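Local coordinates for amide synthase (Vibrio cholerae, PDB 1L5A), which serves as a nonribosomal peptide synthetase condensation enzyme of vibriobactin biosynthesis, an amide synthase that probably joins its substrates through a new amide bond, at residues K159-Q162 against S163-E166; M261-G265 against S266-N270; A41-L44 against T45-I49; E138-L141 against S142-Y145. One frame throughout, in Å; residues are numbered along the deposited sequence.

Contact 1 of 4, residues K159-Q162 against S163-E166; sequences KPYQ and SYLE
Y161 lays its ring against the isobutyl group of L165, one helical turn further on, with CE2 of Y161 3.6 Å from CD2 of L165. The CE1 half of the same ring meets Y164, from the same side of the ring plane as L165: CE1 of Y161 is 3.7 Å from CD2 of Y164. The two phenols run side by side in the same direction, an oblique pairing with planes 40° apart. Both tyrosines hold CG anti to the backbone N (chi1 -175° for Y161), and this shared torsion sends the rings the same way, toward L2. Near the start of helix 161-172, P160 O receives S163 N at 3.0 Å, while OD2 of D50 accepts Y161 N. The regular pattern follows, from L165 N to Y161 O and from E166 N to Q162 O. On the solvent side Q162 bends at chi2 and brings NE2 to 3.5 Å from OE2 of E166, a straight but long and weak bond. The chemistry is therefore divided: aromatic and aliphatic carbon, with the two tyrosines buried, on one flank, and on the other a loose amide-carboxylate pairing that probably adds little.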
loop_
_atom_site.group_PDB
_atom_site.type_symbol
_atom_site.label_atom_id
_atom_site.label_comp_id
_atom_site.label_asym_id
_atom_site.label_seq_id
_atom_site.Cartn_x
_atom_site.Cartn_y
_atom_site.Cartn_z
ATOM N N LYS A 159 6.463 -1.645 20.157
ATOM C CA LYS A 159 6.173 -2.953 19.580
ATOM C C LYS A 159 7.484 -3.744 19.661
ATOM O O LYS A 159 8.553 -3.158 19.711
ATOM C CB LYS A 159 5.768 -2.805 18.116
ATOM C CG LYS A 159 4.592 -1.860 17.853
ATOM C CD LYS A 159 3.257 -2.579 17.879
ATOM C CE LYS A 159 2.093 -1.612 17.632
ATOM N NZ LYS A 159 2.174 -0.827 16.350
ATOM N N PRO A 160 7.418 -5.083 19.686
ATOM C CA PRO A 160 8.668 -5.850 19.757
ATOM C C PRO A 160 9.539 -5.632 18.543
ATOM O O PRO A 160 9.029 -5.353 17.462
ATOM C CB PRO A 160 8.196 -7.308 19.874
ATOM C CG PRO A 160 6.773 -7.279 19.404
ATOM C CD PRO A 160 6.248 -5.962 19.866
ATOM N N TYR A 161 10.853 -5.754 18.723
ATOM C CA TYR A 161 11.786 -5.553 17.618
ATOM C C TYR A 161 11.489 -6.571 16.527
ATOM O O TYR A 161 11.668 -6.290 15.346
ATOM C CB TYR A 161 13.242 -5.709 18.092
ATOM C CG TYR A 161 14.286 -5.392 17.018
ATOM C CD1 TYR A 161 14.421 -4.098 16.512
ATOM C CD2 TYR A 161 15.142 -6.378 16.529
ATOM C CE1 TYR A 161 15.367 -3.800 15.567
ATOM C CE2 TYR A 161 16.111 -6.080 15.575
ATOM C CZ TYR A 161 16.217 -4.787 15.105
ATOM O OH TYR A 161 17.208 -4.449 14.213
ATOM N N GLN A 162 11.030 -7.751 16.942
ATOM C CA GLN A 162 10.687 -8.834 16.027
ATOM C C GLN A 162 9.629 -8.410 15.003
ATOM O O GLN A 162 9.614 -8.901 13.870
ATOM C CB GLN A 162 10.179 -10.044 16.819
ATOM C CG GLN A 162 9.801 -11.262 15.965
ATOM C CD GLN A 162 10.970 -11.797 15.155
ATOM O OE1 GLN A 162 12.120 -11.737 15.592
ATOM N NE2 GLN A 162 10.679 -12.340 13.977
ATOM N N SER A 163 8.734 -7.512 15.392
ATOM C CA SER A 163 7.720 -7.066 14.444
ATOM C C SER A 163 8.414 -6.282 13.330
ATOM O O SER A 163 8.021 -6.377 12.158
ATOM C CB SER A 163 6.670 -6.186 15.125
ATOM O OG SER A 163 5.859 -6.946 16.007
ATOM N N TYR A 164 9.439 -5.511 13.698
ATOM C CA TYR A 164 10.190 -4.741 12.713
ATOM C C TYR A 164 10.965 -5.701 11.797
ATOM O O TYR A 164 10.974 -5.545 10.576
ATOM C CB TYR A 164 11.164 -3.777 13.398
ATOM C CG TYR A 164 12.132 -3.115 12.449
ATOM C CD1 TYR A 164 11.692 -2.171 11.517
ATOM C CD2 TYR A 164 13.468 -3.501 12.410
ATOM C CE1 TYR A 164 12.559 -1.643 10.562
ATOM C CE2 TYR A 164 14.346 -2.978 11.456
ATOM C CZ TYR A 164 13.882 -2.057 10.531
ATOM O OH TYR A 164 14.723 -1.604 9.544
ATOM N N LEU A 165 11.602 -6.709 12.370
ATOM C CA LEU A 165 12.343 -7.625 11.530
ATOM C C LEU A 165 11.434 -8.215 10.482
ATOM O O LEU A 165 11.798 -8.292 9.305
ATOM C CB LEU A 165 12.957 -8.745 12.356
ATOM C CG LEU A 165 14.098 -8.259 13.228
ATOM C CD1 LEU A 165 14.751 -9.466 13.849
ATOM C CD2 LEU A 165 15.105 -7.458 12.384
ATOM N N GLU A 166 10.253 -8.643 10.915
ATOM C CA GLU A 166 9.289 -9.230 9.995
ATOM C C GLU A 166 8.919 -8.243 8.895
ATOM O O GLU A 166 8.932 -8.577 7.704
ATOM C CB GLU A 166 8.035 -9.644 10.745
ATOM C CG GLU A 166 8.167 -10.952 11.479
ATOM C CD GLU A 166 7.091 -11.109 12.531
ATOM O OE1 GLU A 166 6.098 -10.324 12.508
ATOM O OE2 GLU A 166 7.247 -12.017 13.377
#

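Contact 2 of 4, residues M261-G265 against S266-N270; sequences MNRWG and SVAAN
At the edge of the R263 guanidinium, and nearly in its plane, sits the carbonyl oxygen of A268. NH1 of R263 gives it a hydrogen bond of 2.7 Å at 156°; beyond the loop, side chains of helix 131-150, Y132 and L136, pack on R263. The indole of W264 is held from both chains: Y306 and L307 of helix 291-307 pack on it and R303 adds a cation-pi contact, while H175, W178 and T173, all of the second subunit, respectively stack on it, meet it nearly perpendicularly and accept from NE1 through the backbone O. The bend at chi2 (-82°) folds the R263 chain over the loop to the later A268. R263 and W264 open a type II beta turn that runs from R263 to S266, closed by S266 N on R263 O at 3.1 Å, with G265 supplying the positive phi. NH2 of R263 forms a salt bridge with D130, the aspartate of the HHxxxDG motif that defines condensation domains, an interaction consistent with a structural part for that aspartate. On the other flank a water bridges N262 O, at 2.6 Å, and OG of S266, at 3.0 Å. The strongest partner of that hydroxyl is E167, whose carboxylate also takes V267 N. Y164 of helix 161-172 packs on A268.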
loop_
_atom_site.group_PDB
_atom_site.type_symbol
_atom_site.label_atom_id
_atom_site.label_comp_id
_atom_site.label_asym_id
_atom_site.label_seq_id
_atom_site.Cartn_x
_atom_site.Cartn_y
_atom_site.Cartn_z
ATOM N N MET A 261 14.974 9.132 8.178
ATOM C CA MET A 261 14.706 8.353 9.392
ATOM C C MET A 261 14.253 6.910 9.117
ATOM O O MET A 261 14.622 5.976 9.849
ATOM C CB MET A 261 13.660 9.073 10.253
ATOM C CG MET A 261 14.038 10.486 10.660
ATOM S SD MET A 261 15.708 10.533 11.346
ATOM C CE MET A 261 16.551 11.669 10.255
ATOM N N ASN A 262 13.446 6.729 8.071
ATOM C CA ASN A 262 12.972 5.404 7.721
ATOM C C ASN A 262 11.988 4.874 8.795
ATOM O O ASN A 262 11.924 3.677 9.053
ATOM C CB ASN A 262 14.186 4.494 7.565
ATOM C CG ASN A 262 13.987 3.435 6.509
ATOM O OD1 ASN A 262 13.339 3.658 5.494
ATOM N ND2 ASN A 262 14.561 2.268 6.741
ATOM N N ARG A 263 11.235 5.789 9.406
ATOM C CA ARG A 263 10.236 5.474 10.434
ATOM C C ARG A 263 8.848 5.706 9.838
ATOM O O ARG A 263 7.850 5.202 10.335
ATOM C CB ARG A 263 10.367 6.407 11.645
ATOM C CG ARG A 263 11.734 6.441 12.304
ATOM C CD ARG A 263 11.906 5.299 13.249
ATOM N NE ARG A 263 13.277 5.216 13.725
ATOM C CZ ARG A 263 13.672 4.443 14.732
ATOM N NH1 ARG A 263 12.788 3.691 15.389
ATOM N NH2 ARG A 263 14.960 4.376 15.049
ATOM N N TRP A 264 8.808 6.500 8.772
ATOM C CA TRP A 264 7.576 6.855 8.079
ATOM C C TRP A 264 6.742 5.665 7.615
ATOM O O TRP A 264 7.214 4.808 6.870
ATOM C CB TRP A 264 7.917 7.753 6.897
ATOM C CG TRP A 264 6.737 8.219 6.136
ATOM C CD1 TRP A 264 5.485 8.456 6.619
ATOM C CD2 TRP A 264 6.702 8.541 4.745
ATOM N NE1 TRP A 264 4.664 8.908 5.614
ATOM C CE2 TRP A 264 5.385 8.971 4.449
ATOM C CE3 TRP A 264 7.655 8.510 3.715
ATOM C CZ2 TRP A 264 4.993 9.365 3.163
ATOM C CZ3 TRP A 264 7.267 8.899 2.438
ATOM C CH2 TRP A 264 5.943 9.323 2.174
ATOM N N GLY A 265 5.495 5.615 8.077
ATOM C CA GLY A 265 4.612 4.524 7.710
ATOM C C GLY A 265 5.049 3.144 8.157
ATOM O O GLY A 265 4.500 2.155 7.694
ATOM N N SER A 266 6.002 3.057 9.085
ATOM C CA SER A 266 6.498 1.758 9.528
ATOM C C SER A 266 6.342 1.478 11.017
ATOM O O SER A 266 6.232 2.388 11.842
ATOM C CB SER A 266 7.977 1.621 9.157
ATOM O OG SER A 266 8.578 0.520 9.819
ATOM N N VAL A 267 6.361 0.202 11.363
ATOM C CA VAL A 267 6.237 -0.166 12.760
ATOM C C VAL A 267 7.476 0.325 13.513
ATOM O O VAL A 267 7.498 0.378 14.739
ATOM C CB VAL A 267 6.066 -1.687 12.898
ATOM C CG1 VAL A 267 7.372 -2.393 12.580
ATOM C CG2 VAL A 267 5.531 -2.018 14.279
ATOM N N ALA A 268 8.501 0.710 12.761
ATOM C CA ALA A 268 9.735 1.215 13.344
ATOM C C ALA A 268 9.416 2.522 14.051
ATOM O O ALA A 268 10.212 3.025 14.845
ATOM C CB ALA A 268 10.793 1.453 12.240
ATOM N N ALA A 269 8.251 3.085 13.755
ATOM C CA ALA A 269 7.872 4.338 14.391
ATOM C C ALA A 269 7.610 4.079 15.862
ATOM O O ALA A 269 7.513 5.016 16.653
ATOM C CB ALA A 269 6.638 4.913 13.744
ATOM N N ASN A 270 7.492 2.803 16.215
ATOM C CA ASN A 270 7.247 2.408 17.592
ATOM C C ASN A 270 8.238 1.349 18.025
ATOM O O ASN A 270 7.915 0.494 18.838
ATOM C CB ASN A 270 5.835 1.846 17.755
ATOM C CG ASN A 270 4.786 2.776 17.229
ATOM O OD1 ASN A 270 4.257 2.571 16.137
ATOM N ND2 ASN A 270 4.490 3.826 17.988
HETATM O O HOH W 1 11.310 1.214 8.660
#

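Contact 3 of 4, residues A41-L44 against T45-I49; sequences ALHL and TVSEI
T45 and S47 each turn a hydroxyl back onto the preceding turn of their own helix. OG1 of T45 donates to A41 O at 3.0 Å, and OG of S47 does the same to H43 O, also at 3.0 Å. Each of these carbonyls accepts the backbone N of the same residue as well, so two bonds grip it; T45 N reaches A41 O at 2.9 Å, whereas S47 N lies a longer 3.3 Å from H43 O. In both side chains the oxygen stands anti to the carbonyl carbon (chi1 -60° in T45), the setting that lets a helical hydroxyl reach the oxygen four residues back. OG of S47 also lies 4.0 Å above one face of the H43 imidazole, toward its rim. On the buried side CD1 of L42 meets CG2 of V46 at 4.2 Å. E48 N reaches L44 O only weakly. The side chain of E48 then works outward, OE2 taking R140 and H144 while OE1 accepts F158 N. This end of helix 35-47 packs on helix 131-150 through T45 and L44, with L42 also meeting F137 there, and on strand 107-114 through L42 and V46, which rest on V110 and H108.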
loop_
_atom_site.group_PDB
_atom_site.type_symbol
_atom_site.label_atom_id
_atom_site.label_comp_id
_atom_site.label_asym_id
_atom_site.label_seq_id
_atom_site.Cartn_x
_atom_site.Cartn_y
_atom_site.Cartn_z
ATOM N N ALA A 41 10.003 4.559 36.080
ATOM C CA ALA A 41 9.767 4.994 34.708
ATOM C C ALA A 41 10.918 4.569 33.799
ATOM O O ALA A 41 10.668 4.023 32.719
ATOM C CB ALA A 41 9.599 6.501 34.652
ATOM N N LEU A 42 12.171 4.799 34.225
ATOM C CA LEU A 42 13.307 4.423 33.390
ATOM C C LEU A 42 13.371 2.911 33.223
ATOM O O LEU A 42 13.617 2.422 32.128
ATOM C CB LEU A 42 14.623 4.967 33.966
ATOM C CG LEU A 42 15.947 4.558 33.295
ATOM C CD1 LEU A 42 16.024 5.078 31.884
ATOM C CD2 LEU A 42 17.094 5.107 34.085
ATOM N N HIS A 43 13.137 2.170 34.307
ATOM C CA HIS A 43 13.135 0.702 34.278
ATOM C C HIS A 43 12.042 0.190 33.329
ATOM O O HIS A 43 12.221 -0.813 32.628
ATOM C CB HIS A 43 12.867 0.150 35.673
ATOM C CG HIS A 43 12.537 -1.309 35.688
ATOM N ND1 HIS A 43 13.499 -2.290 35.802
ATOM C CD2 HIS A 43 11.353 -1.956 35.567
ATOM C CE1 HIS A 43 12.922 -3.478 35.753
ATOM N NE2 HIS A 43 11.620 -3.303 35.608
ATOM N N LEU A 44 10.892 0.854 33.337
ATOM C CA LEU A 44 9.810 0.459 32.449
ATOM C C LEU A 44 10.188 0.753 30.992
ATOM O O LEU A 44 10.080 -0.119 30.122
ATOM C CB LEU A 44 8.514 1.202 32.811
ATOM C CG LEU A 44 7.788 0.747 34.091
ATOM C CD1 LEU A 44 6.536 1.584 34.282
ATOM C CD2 LEU A 44 7.414 -0.737 33.989
ATOM N N THR A 45 10.644 1.972 30.722
ATOM C CA THR A 45 10.997 2.319 29.360
ATOM C C THR A 45 11.977 1.340 28.722
ATOM O O THR A 45 11.746 0.858 27.606
ATOM C CB THR A 45 11.609 3.699 29.281
ATOM O OG1 THR A 45 10.669 4.652 29.770
ATOM C CG2 THR A 45 11.953 4.022 27.843
ATOM N N VAL A 46 13.065 1.060 29.437
ATOM C CA VAL A 46 14.107 0.157 28.972
ATOM C C VAL A 46 13.607 -1.273 28.717
ATOM O O VAL A 46 14.096 -1.962 27.820
ATOM C CB VAL A 46 15.303 0.173 29.980
ATOM C CG1 VAL A 46 16.167 -1.011 29.790
ATOM C CG2 VAL A 46 16.150 1.424 29.764
ATOM N N SER A 47 12.628 -1.727 29.484
ATOM C CA SER A 47 12.092 -3.079 29.284
ATOM C C SER A 47 11.420 -3.222 27.953
ATOM O O SER A 47 11.447 -4.286 27.349
ATOM C CB SER A 47 11.076 -3.432 30.352
ATOM O OG SER A 47 11.754 -3.569 31.585
ATOM N N GLU A 48 10.815 -2.139 27.493
ATOM C CA GLU A 48 10.112 -2.141 26.223
ATOM C C GLU A 48 11.008 -2.149 24.985
ATOM O O GLU A 48 10.518 -2.397 23.881
ATOM C CB GLU A 48 9.171 -0.938 26.159
ATOM C CG GLU A 48 8.073 -0.919 27.232
ATOM C CD GLU A 48 7.166 0.286 27.097
ATOM O OE1 GLU A 48 7.168 0.910 26.012
ATOM O OE2 GLU A 48 6.442 0.606 28.061
ATOM N N ILE A 49 12.308 -1.888 25.156
ATOM C CA ILE A 49 13.223 -1.828 24.019
ATOM C C ILE A 49 13.993 -3.115 23.841
ATOM O O ILE A 49 15.046 -3.292 24.431
ATOM C CB ILE A 49 14.228 -0.666 24.187
ATOM C CG1 ILE A 49 13.478 0.608 24.565
ATOM C CG2 ILE A 49 14.995 -0.424 22.880
ATOM C CD1 ILE A 49 14.378 1.822 24.690
#

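Contact 4 of 4, residues E138-L141 against S142-Y145; sequences EQRL and SQHY
R140 and Q143 meet at about a right angle on the flank of helix 131-150. NH1 of R140 donates to OE1 of Q143 at 3.0 Å, and the oxygen lies close to the guanidinium plane, at its edge. The amide itself is turned 84° against that plane, and the donor stands above the carbonyl plane of Q143, not on a lone pair. R140 starts with CG anti to the backbone N and then bends at chi2 (50°), a shape that folds the long chain forward along the helix instead of letting it stand off. Q143, by contrast, is extended beyond CG, and its CD and OE1 reach out to the bent arginine. H144 holds CG anti to the carbonyl carbon (chi1 -82°), which brings the ring along the flank and over one face of the same guanidinium, with CE1 of H144 3.2 Å from NH2 of R140. The two planes are too strongly inclined for a parallel stack. The carboxylate of E48 serves both groups, and its negative charge probably eases their closeness; T155 O is another acceptor for R140. Farther round, a water donates to OE1 of Q139 at 3.0 Å and weakly to OG of S142, whose stronger partner is H343 O. The backbone keeps regular i to i+4 bonds throughout, H144 N to R140 O among them. The helix packs with E138 and L141 on L27 of strand 22-30, L141 also on L42 of helix 35-47, and Y145 edge-to-face with F344.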
loop_
_atom_site.group_PDB
_atom_site.type_symbol
_atom_site.label_atom_id
_atom_site.label_comp_id
_atom_site.label_asym_id
_atom_site.label_seq_id
_atom_site.Cartn_x
_atom_site.Cartn_y
_atom_site.Cartn_z
ATOM N N GLU A 138 13.459 8.817 24.985
ATOM C CA GLU A 138 13.258 9.932 25.899
ATOM C C GLU A 138 11.801 10.243 26.118
ATOM O O GLU A 138 11.373 10.451 27.246
ATOM C CB GLU A 138 14.022 11.174 25.397
ATOM C CG GLU A 138 15.533 10.891 25.276
ATOM C CD GLU A 138 16.317 12.016 24.643
ATOM O OE1 GLU A 138 15.748 12.725 23.781
ATOM O OE2 GLU A 138 17.515 12.174 24.995
ATOM N N GLN A 139 11.035 10.262 25.039
ATOM C CA GLN A 139 9.618 10.545 25.141
ATOM C C GLN A 139 8.908 9.446 25.943
ATOM O O GLN A 139 8.024 9.720 26.764
ATOM C CB GLN A 139 9.016 10.688 23.738
ATOM C CG GLN A 139 9.530 11.905 22.942
ATOM C CD GLN A 139 9.366 13.220 23.706
ATOM O OE1 GLN A 139 8.269 13.556 24.157
ATOM N NE2 GLN A 139 10.463 13.963 23.861
ATOM N N ARG A 140 9.311 8.202 25.726
ATOM C CA ARG A 140 8.720 7.097 26.455
ATOM C C ARG A 140 9.038 7.279 27.957
ATOM O O ARG A 140 8.170 7.120 28.817
ATOM C CB ARG A 140 9.286 5.779 25.931
ATOM C CG ARG A 140 8.548 4.547 26.422
ATOM C CD ARG A 140 7.056 4.687 26.222
ATOM N NE ARG A 140 6.346 3.499 26.678
ATOM C CZ ARG A 140 5.048 3.454 26.973
ATOM N NH1 ARG A 140 4.295 4.532 26.863
ATOM N NH2 ARG A 140 4.511 2.325 27.400
ATOM N N LEU A 141 10.275 7.639 28.277
ATOM C CA LEU A 141 10.632 7.829 29.674
ATOM C C LEU A 141 9.685 8.866 30.253
ATOM O O LEU A 141 9.153 8.709 31.355
ATOM C CB LEU A 141 12.070 8.304 29.797
ATOM C CG LEU A 141 12.466 8.797 31.177
ATOM C CD1 LEU A 141 12.498 7.622 32.166
ATOM C CD2 LEU A 141 13.842 9.473 31.075
ATOM N N SER A 142 9.487 9.932 29.495
ATOM C CA SER A 142 8.586 10.992 29.887
ATOM C C SER A 142 7.182 10.414 30.143
ATOM O O SER A 142 6.588 10.630 31.198
ATOM C CB SER A 142 8.501 12.016 28.760
ATOM O OG SER A 142 7.668 13.095 29.116
ATOM N N GLN A 143 6.660 9.676 29.165
ATOM C CA GLN A 143 5.336 9.098 29.276
ATOM C C GLN A 143 5.146 8.248 30.518
ATOM O O GLN A 143 4.173 8.426 31.261
ATOM C CB GLN A 143 5.008 8.277 28.033
ATOM C CG GLN A 143 5.065 9.088 26.778
ATOM C CD GLN A 143 4.763 8.278 25.523
ATOM O OE1 GLN A 143 5.067 7.083 25.437
ATOM N NE2 GLN A 143 4.177 8.941 24.531
ATOM N N HIS A 144 6.059 7.324 30.760
ATOM C CA HIS A 144 5.909 6.494 31.934
ATOM C C HIS A 144 5.951 7.314 33.213
ATOM O O HIS A 144 5.175 7.050 34.137
ATOM C CB HIS A 144 6.970 5.403 31.971
ATOM C CG HIS A 144 6.643 4.209 31.129
ATOM N ND1 HIS A 144 5.453 3.522 31.248
ATOM C CD2 HIS A 144 7.375 3.538 30.207
ATOM C CE1 HIS A 144 5.469 2.475 30.441
ATOM N NE2 HIS A 144 6.623 2.461 29.798
ATOM N N TYR A 145 6.825 8.321 33.278
ATOM C CA TYR A 145 6.896 9.140 34.490
ATOM C C TYR A 145 5.560 9.843 34.751
ATOM O O TYR A 145 5.044 9.825 35.868
ATOM C CB TYR A 145 8.005 10.199 34.406
ATOM C CG TYR A 145 8.146 11.011 35.684
ATOM C CD1 TYR A 145 8.765 10.471 36.811
ATOM C CD2 TYR A 145 7.610 12.305 35.785
ATOM C CE1 TYR A 145 8.847 11.192 38.009
ATOM C CE2 TYR A 145 7.681 13.035 36.981
ATOM C CZ TYR A 145 8.304 12.469 38.090
ATOM O OH TYR A 145 8.389 13.164 39.280
HETATM O O HOH W 2 8.108 15.297 26.601
#

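From the N terminus the order is contact 3, contact 4, contact 1 and contact 2, strictly in series: each is a short local contact along unbroken chain, so none closes a long loop, and none nests in or crosses another. They gather in two touching pairs. Contacts 3 and 4, with centres about 9 Å apart, join the end of helix 35-47 to the middle of helix 131-150. Contacts 1 and 2, with centres about 11 Å apart, join the start of helix 161-172 to the loop between strands 255-260 and 277-282, K159 N probably bonding N270 O. D50, next after contact 3, reaches contact 1, linking the pairs.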